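Local coordinates for hypothetical 13.2 KDA protein (Sulfolobus virus-like particle ssv1, PDB 2VQC) that is a DNA-binding winged-helix protein, essential for the function of the virus, at residues E40-V43 with P44-Y47; K54-C57 with E58-D62. One frame throughout, in Å; residues are numbered along the deposited sequence.

Both contacts are local and sit at the two ends of helix 43-59, with flanking loop residues, so they follow one another along the chain and neither nest nor cross. After helix 13-27, strand 29-30 and helix 32-39, the chain enters interaction 1 (40-43 with 44-47), where the turn between the second and third helices closes and the third one starts. Interaction 2 (54-57 with 58-62) ends that helix and turns the chain toward strands 64-68 and 73-77. Their centres are about 21 Å apart, on opposite sides of the centre of the chain. Interaction 1 ties helix 43-59 to helix 32-39; interaction 2 ties it to helix 13-27 and the antiparallel sheet.

Interaction 1 (E40-V43 with P44-Y47); sequences EISV and PSAY
Ser42 and Val43 hand their carbonyl oxygens to the amides four residues on, Ala46 N to Ser42 O at 3.0 Å and Tyr47 N to Val43 O at 2.9 Å, each with an N-H...O angle of 156°. These bonds form the first turn of helix 43-59, and the turn before it joins this helix to helix 32-39, the helix-turn-helix of a winged-helix fold. Ser42 is the N-cap residue. Its OG, held between the backbone N and the carbonyl carbon (chi1 72°), reaches Ser45 OG at 3.0 Å in a hydrogen bond that either hydroxyl may donate. The link spans three residues across the first turn.

Pro44 suits its position: a proline lacks an N-H, and the amides of a first helical turn have no carbonyl one turn earlier in the same helix to bond. Val43 CB and Pro44 CD, joined through the peptide bond, are crowded at 3.4 Å, closer than usual.

Ile41 extends CD1 forward over the turn to Ala46, touching Ala46 N at 3.6 Å and Ala46 CB at 4.0 Å. This apolar pair, the residue before the N-cap with the fourth residue after it, has the pattern of a hydrophobic staple. Ala46 is buried, its methyl also touching Leu32, Ile35 and Leu36, so the staple adjoins the packing between the two helices. On another face, Val43 and Tyr47 point the same way, side by side. With CG1 anti to the backbone N (chi1 166°), the valine brings that methyl alongside the phenol ring, Val43 CG1 to Tyr47 CE2 at 3.4 Å.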
ATOM      1  N   GLU A  40     -10.866  -6.385   4.522  1.00 20.48           N
ATOM      2  CA  GLU A  40     -12.309  -6.215   4.778  1.00 20.91           C
ATOM      3  C   GLU A  40     -12.575  -5.235   5.932  1.00 20.96           C
ATOM      4  O   GLU A  40     -13.291  -5.539   6.897  1.00 20.57           O
ATOM      5  CB  GLU A  40     -13.005  -7.559   5.011  1.00 20.94           C
ATOM      6  CG  GLU A  40     -12.951  -8.466   3.801  1.00 22.32           C
ATOM      7  CD  GLU A  40     -13.774  -9.733   3.960  1.00 22.66           C
ATOM      8  OE1 GLU A  40     -14.616  -9.806   4.882  1.00 25.48           O
ATOM      9  OE2 GLU A  40     -13.581 -10.660   3.142  1.00 26.10           O
ATOM     10  N   ILE A  41     -12.009  -4.043   5.768  1.00 20.90           N
ATOM     11  CA  ILE A  41     -12.020  -2.988   6.767  1.00 21.05           C
ATOM     12  C   ILE A  41     -12.660  -1.727   6.187  1.00 20.92           C
ATOM     13  O   ILE A  41     -13.042  -1.693   5.015  1.00 20.93           O
ATOM     14  CB  ILE A  41     -10.575  -2.663   7.234  1.00 21.07           C
ATOM     15  CG1 ILE A  41      -9.661  -2.408   6.023  1.00 21.06           C
ATOM     16  CG2 ILE A  41     -10.038  -3.798   8.095  1.00 21.26           C
ATOM     17  CD1 ILE A  41      -8.327  -1.797   6.369  1.00 21.38           C
ATOM     18  N   SER A  42     -12.777  -0.695   7.018  1.00 20.90           N
ATOM     19  CA  SER A  42     -13.347   0.582   6.599  1.00 21.11           C
ATOM     20  C   SER A  42     -12.366   1.407   5.748  1.00 21.26           C
ATOM     21  O   SER A  42     -11.165   1.134   5.711  1.00 21.24           O
ATOM     22  CB  SER A  42     -13.762   1.385   7.828  1.00 20.96           C
ATOM     23  OG  SER A  42     -12.615   1.856   8.513  1.00 21.02           O
ATOM     24  N   VAL A  43     -12.895   2.425   5.076  1.00 21.53           N
ATOM     25  CA  VAL A  43     -12.086   3.320   4.254  1.00 21.39           C
ATOM     26  C   VAL A  43     -11.076   4.118   5.096  1.00 21.47           C
ATOM     27  O   VAL A  43      -9.900   4.190   4.730  1.00 21.55           O
ATOM     28  CB  VAL A  43     -12.978   4.251   3.390  1.00 21.34           C
ATOM     29  CG1 VAL A  43     -12.174   5.410   2.797  1.00 21.54           C
ATOM     30  CG2 VAL A  43     -13.651   3.442   2.276  1.00 21.31           C
ATOM     31  N   PRO A  44     -11.522   4.723   6.216  1.00 21.53           N
ATOM     32  CA  PRO A  44     -10.557   5.418   7.076  1.00 21.55           C
ATOM     33  C   PRO A  44      -9.398   4.523   7.550  1.00 21.55           C
ATOM     34  O   PRO A  44      -8.247   4.964   7.551  1.00 21.48           O
ATOM     35  CB  PRO A  44     -11.412   5.880   8.261  1.00 21.54           C
ATOM     36  CG  PRO A  44     -12.789   5.973   7.718  1.00 21.57           C
ATOM     37  CD  PRO A  44     -12.894   4.838   6.744  1.00 21.49           C
ATOM     38  N   SER A  45      -9.704   3.284   7.938  1.00 21.76           N
ATOM     39  CA  SER A  45      -8.677   2.318   8.361  1.00 21.98           C
ATOM     40  C   SER A  45      -7.711   1.991   7.230  1.00 21.96           C
ATOM     41  O   SER A  45      -6.506   1.905   7.440  1.00 21.89           O
ATOM     42  CB  SER A  45      -9.313   1.017   8.854  1.00 21.88           C
ATOM     43  OG  SER A  45     -10.078   1.234  10.021  1.00 22.62           O
ATOM     44  N   ALA A  46      -8.258   1.790   6.037  1.00 22.25           N
ATOM     45  CA  ALA A  46      -7.460   1.485   4.856  1.00 22.49           C
ATOM     46  C   ALA A  46      -6.516   2.636   4.504  1.00 22.72           C
ATOM     47  O   ALA A  46      -5.385   2.392   4.075  1.00 23.18           O
ATOM     48  CB  ALA A  46      -8.368   1.168   3.681  1.00 22.44           C
ATOM     49  N   TYR A  47      -6.977   3.876   4.681  1.00 22.81           N
ATOM     50  CA  TYR A  47      -6.131   5.059   4.453  1.00 22.87           C
ATOM     51  C   TYR A  47      -4.953   5.134   5.428  1.00 22.87           C
ATOM     52  O   TYR A  47      -3.871   5.580   5.051  1.00 22.79           O
ATOM     53  CB  TYR A  47      -6.942   6.368   4.527  1.00 22.99           C
ATOM     54  CG  TYR A  47      -7.553   6.805   3.206  1.00 23.15           C
ATOM     55  CD1 TYR A  47      -6.749   7.103   2.106  1.00 23.35           C
ATOM     56  CD2 TYR A  47      -8.935   6.941   3.063  1.00 23.43           C
ATOM     57  CE1 TYR A  47      -7.310   7.508   0.895  1.00 23.06           C
ATOM     58  CE2 TYR A  47      -9.500   7.343   1.860  1.00 22.88           C
ATOM     59  CZ  TYR A  47      -8.686   7.624   0.780  1.00 23.05           C
ATOM     60  OH  TYR A  47      -9.259   8.025  -0.412  1.00 23.21           O
TER

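Interaction 2 (K54-C57 with E58-D62); sequences KAIC and ERHPD
Ile56 O receives three weak hydrogen bonds, from Arg59 N at 3.1 Å, His60 ND1 at 3.2 Å and His60 N at 3.5 Å. The helix gives way at residues 58-60, as its bonds attest: the regular one from Glu58 N to Lys54 O (3.0 Å) is followed by a longer one from Arg59 N to Ala55 O (3.3 Å), whose single N-H is split between Ala55 O and, weakly, Ile56 O. His60 N then bonds three residues back, to Cys57 O (3.0 Å), standing 65° out of the carbonyl plane.

His60 CG lies beside the backbone N, anti to the carbonyl carbon (chi1 -56°), which carries the imidazole back toward the last turn; the ring's own turn then brings ND1 to Ile56 O, an approach oblique to the ring. Arg59 CB lies over one face of the ring, toward its rim. Two residues earlier, the side chains of Lys54 and Glu58 cross obliquely. The lysine bends at its last torsion (chi4 69°), yet Lys54 NZ stays 3.9 Å from Glu58 OE2, a long salt bridge that is probably modest in strength.

Cys57 turns inward, touching Tyr21, Val66 and Phe75, and its SG forms a disulfide with Cys64 at the start of strand 64-68. This crosslink bridges the loop after helix 43-59, the passage from third helix to sheet of the winged-helix fold.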
ATOM      1  N   LYS A  54       2.988   3.784   2.046  1.00 24.06           N
ATOM      2  CA  LYS A  54       3.750   4.836   1.375  1.00 24.24           C
ATOM      3  C   LYS A  54       5.107   5.060   2.055  1.00 24.28           C
ATOM      4  O   LYS A  54       6.125   5.243   1.375  1.00 24.19           O
ATOM      5  CB  LYS A  54       2.929   6.133   1.343  1.00 24.26           C
ATOM      6  CG  LYS A  54       3.549   7.286   0.565  1.00 24.32           C
ATOM      7  CD  LYS A  54       2.653   8.517   0.628  1.00 24.69           C
ATOM      8  CE  LYS A  54       3.370   9.776   0.153  1.00 25.18           C
ATOM      9  NZ  LYS A  54       3.654   9.757  -1.311  1.00 26.11           N
ATOM     10  N   ALA A  55       5.124   5.034   3.388  1.00 24.41           N
ATOM     11  CA  ALA A  55       6.369   5.190   4.145  1.00 24.65           C
ATOM     12  C   ALA A  55       7.339   4.032   3.875  1.00 24.81           C
ATOM     13  O   ALA A  55       8.534   4.261   3.700  1.00 24.75           O
ATOM     14  CB  ALA A  55       6.087   5.322   5.639  1.00 24.59           C
ATOM     15  N   ILE A  56       6.821   2.804   3.815  1.00 24.99           N
ATOM     16  CA  ILE A  56       7.646   1.625   3.498  1.00 25.06           C
ATOM     17  C   ILE A  56       8.228   1.709   2.081  1.00 25.16           C
ATOM     18  O   ILE A  56       9.404   1.410   1.874  1.00 24.97           O
ATOM     19  CB  ILE A  56       6.856   0.297   3.646  1.00 24.88           C
ATOM     20  CG1 ILE A  56       6.486   0.057   5.112  1.00 24.74           C
ATOM     21  CG2 ILE A  56       7.679  -0.888   3.119  1.00 25.01           C
ATOM     22  CD1 ILE A  56       5.472  -1.060   5.323  1.00 24.93           C
ATOM     23  N   CYS A  57       7.404   2.114   1.115  1.00 25.39           N
ATOM     24  CA  CYS A  57       7.861   2.270  -0.272  1.00 25.67           C
ATOM     25  C   CYS A  57       8.977   3.306  -0.417  1.00 25.61           C
ATOM     26  O   CYS A  57       9.922   3.107  -1.183  1.00 25.30           O
ATOM     27  CB  CYS A  57       6.695   2.637  -1.186  1.00 25.69           C
ATOM     28  SG  CYS A  57       5.731   1.200  -1.669  1.00 27.55           S
ATOM     29  N   GLU A  58       8.858   4.406   0.318  1.00 25.83           N
ATOM     30  CA  GLU A  58       9.862   5.468   0.302  1.00 26.26           C
ATOM     31  C   GLU A  58      11.200   5.015   0.897  1.00 26.50           C
ATOM     32  O   GLU A  58      12.242   5.583   0.571  1.00 26.97           O
ATOM     33  CB  GLU A  58       9.329   6.724   1.007  1.00 26.15           C
ATOM     34  CG  GLU A  58       8.263   7.450   0.172  1.00 26.61           C
ATOM     35  CD  GLU A  58       7.487   8.515   0.937  1.00 26.92           C
ATOM     36  OE1 GLU A  58       7.174   8.311   2.132  1.00 28.41           O
ATOM     37  OE2 GLU A  58       7.167   9.557   0.327  1.00 27.58           O
ATOM     38  N   ARG A  59      11.177   3.984   1.745  1.00 26.62           N
ATOM     39  CA  ARG A  59      12.415   3.377   2.251  1.00 26.66           C
ATOM     40  C   ARG A  59      13.109   2.491   1.214  1.00 26.78           C
ATOM     41  O   ARG A  59      14.289   2.160   1.371  1.00 26.82           O
ATOM     42  CB  ARG A  59      12.142   2.568   3.521  1.00 26.55           C
ATOM     43  CG  ARG A  59      11.684   3.425   4.673  1.00 26.63           C
ATOM     44  CD  ARG A  59      11.126   2.610   5.826  1.00 27.00           C
ATOM     45  NE  ARG A  59      10.487   3.479   6.815  1.00 27.34           N
ATOM     46  CZ  ARG A  59      10.118   3.110   8.040  1.00 27.54           C
ATOM     47  NH1 ARG A  59      10.321   1.869   8.471  1.00 27.60           N
ATOM     48  NH2 ARG A  59       9.549   3.999   8.846  1.00 27.93           N
ATOM     49  N   HIS A  60      12.378   2.102   0.168  1.00 26.88           N
ATOM     50  CA  HIS A  60      12.907   1.228  -0.881  1.00 26.89           C
ATOM     51  C   HIS A  60      12.539   1.758  -2.267  1.00 26.97           C
ATOM     52  O   HIS A  60      11.769   1.128  -2.996  1.00 27.09           O
ATOM     53  CB  HIS A  60      12.358  -0.184  -0.702  1.00 26.87           C
ATOM     54  CG  HIS A  60      12.634  -0.769   0.645  1.00 26.64           C
ATOM     55  ND1 HIS A  60      11.658  -0.912   1.609  1.00 26.78           N
ATOM     56  CD2 HIS A  60      13.779  -1.232   1.198  1.00 26.87           C
ATOM     57  CE1 HIS A  60      12.189  -1.449   2.692  1.00 26.89           C
ATOM     58  NE2 HIS A  60      13.474  -1.653   2.470  1.00 26.68           N
ATOM     59  N   PRO A  61      13.098   2.920  -2.643  1.00 27.03           N
ATOM     60  CA  PRO A  61      12.720   3.548  -3.914  1.00 27.11           C
ATOM     61  C   PRO A  61      13.195   2.773  -5.150  1.00 27.09           C
ATOM     62  O   PRO A  61      12.691   3.010  -6.254  1.00 26.91           O
ATOM     63  CB  PRO A  61      13.394   4.922  -3.837  1.00 27.10           C
ATOM     64  CG  PRO A  61      14.549   4.725  -2.922  1.00 26.92           C
ATOM     65  CD  PRO A  61      14.124   3.699  -1.924  1.00 26.94           C
ATOM     66  N   ASP A  62      14.156   1.869  -4.960  1.00 27.09           N
ATOM     67  CA  ASP A  62      14.607   0.968  -6.029  1.00 27.30           C
ATOM     68  C   ASP A  62      13.661  -0.218  -6.278  1.00 27.14           C
ATOM     69  O   ASP A  62      13.790  -0.900  -7.295  1.00 27.09           O
ATOM     70  CB  ASP A  62      16.021   0.448  -5.734  1.00 27.39           C
ATOM     71  CG  ASP A  62      16.100  -0.341  -4.437  1.00 27.99           C
ATOM     72  OD1 ASP A  62      15.597   0.157  -3.403  1.00 29.16           O
ATOM     73  OD2 ASP A  62      16.670  -1.452  -4.451  1.00 28.99           O
TER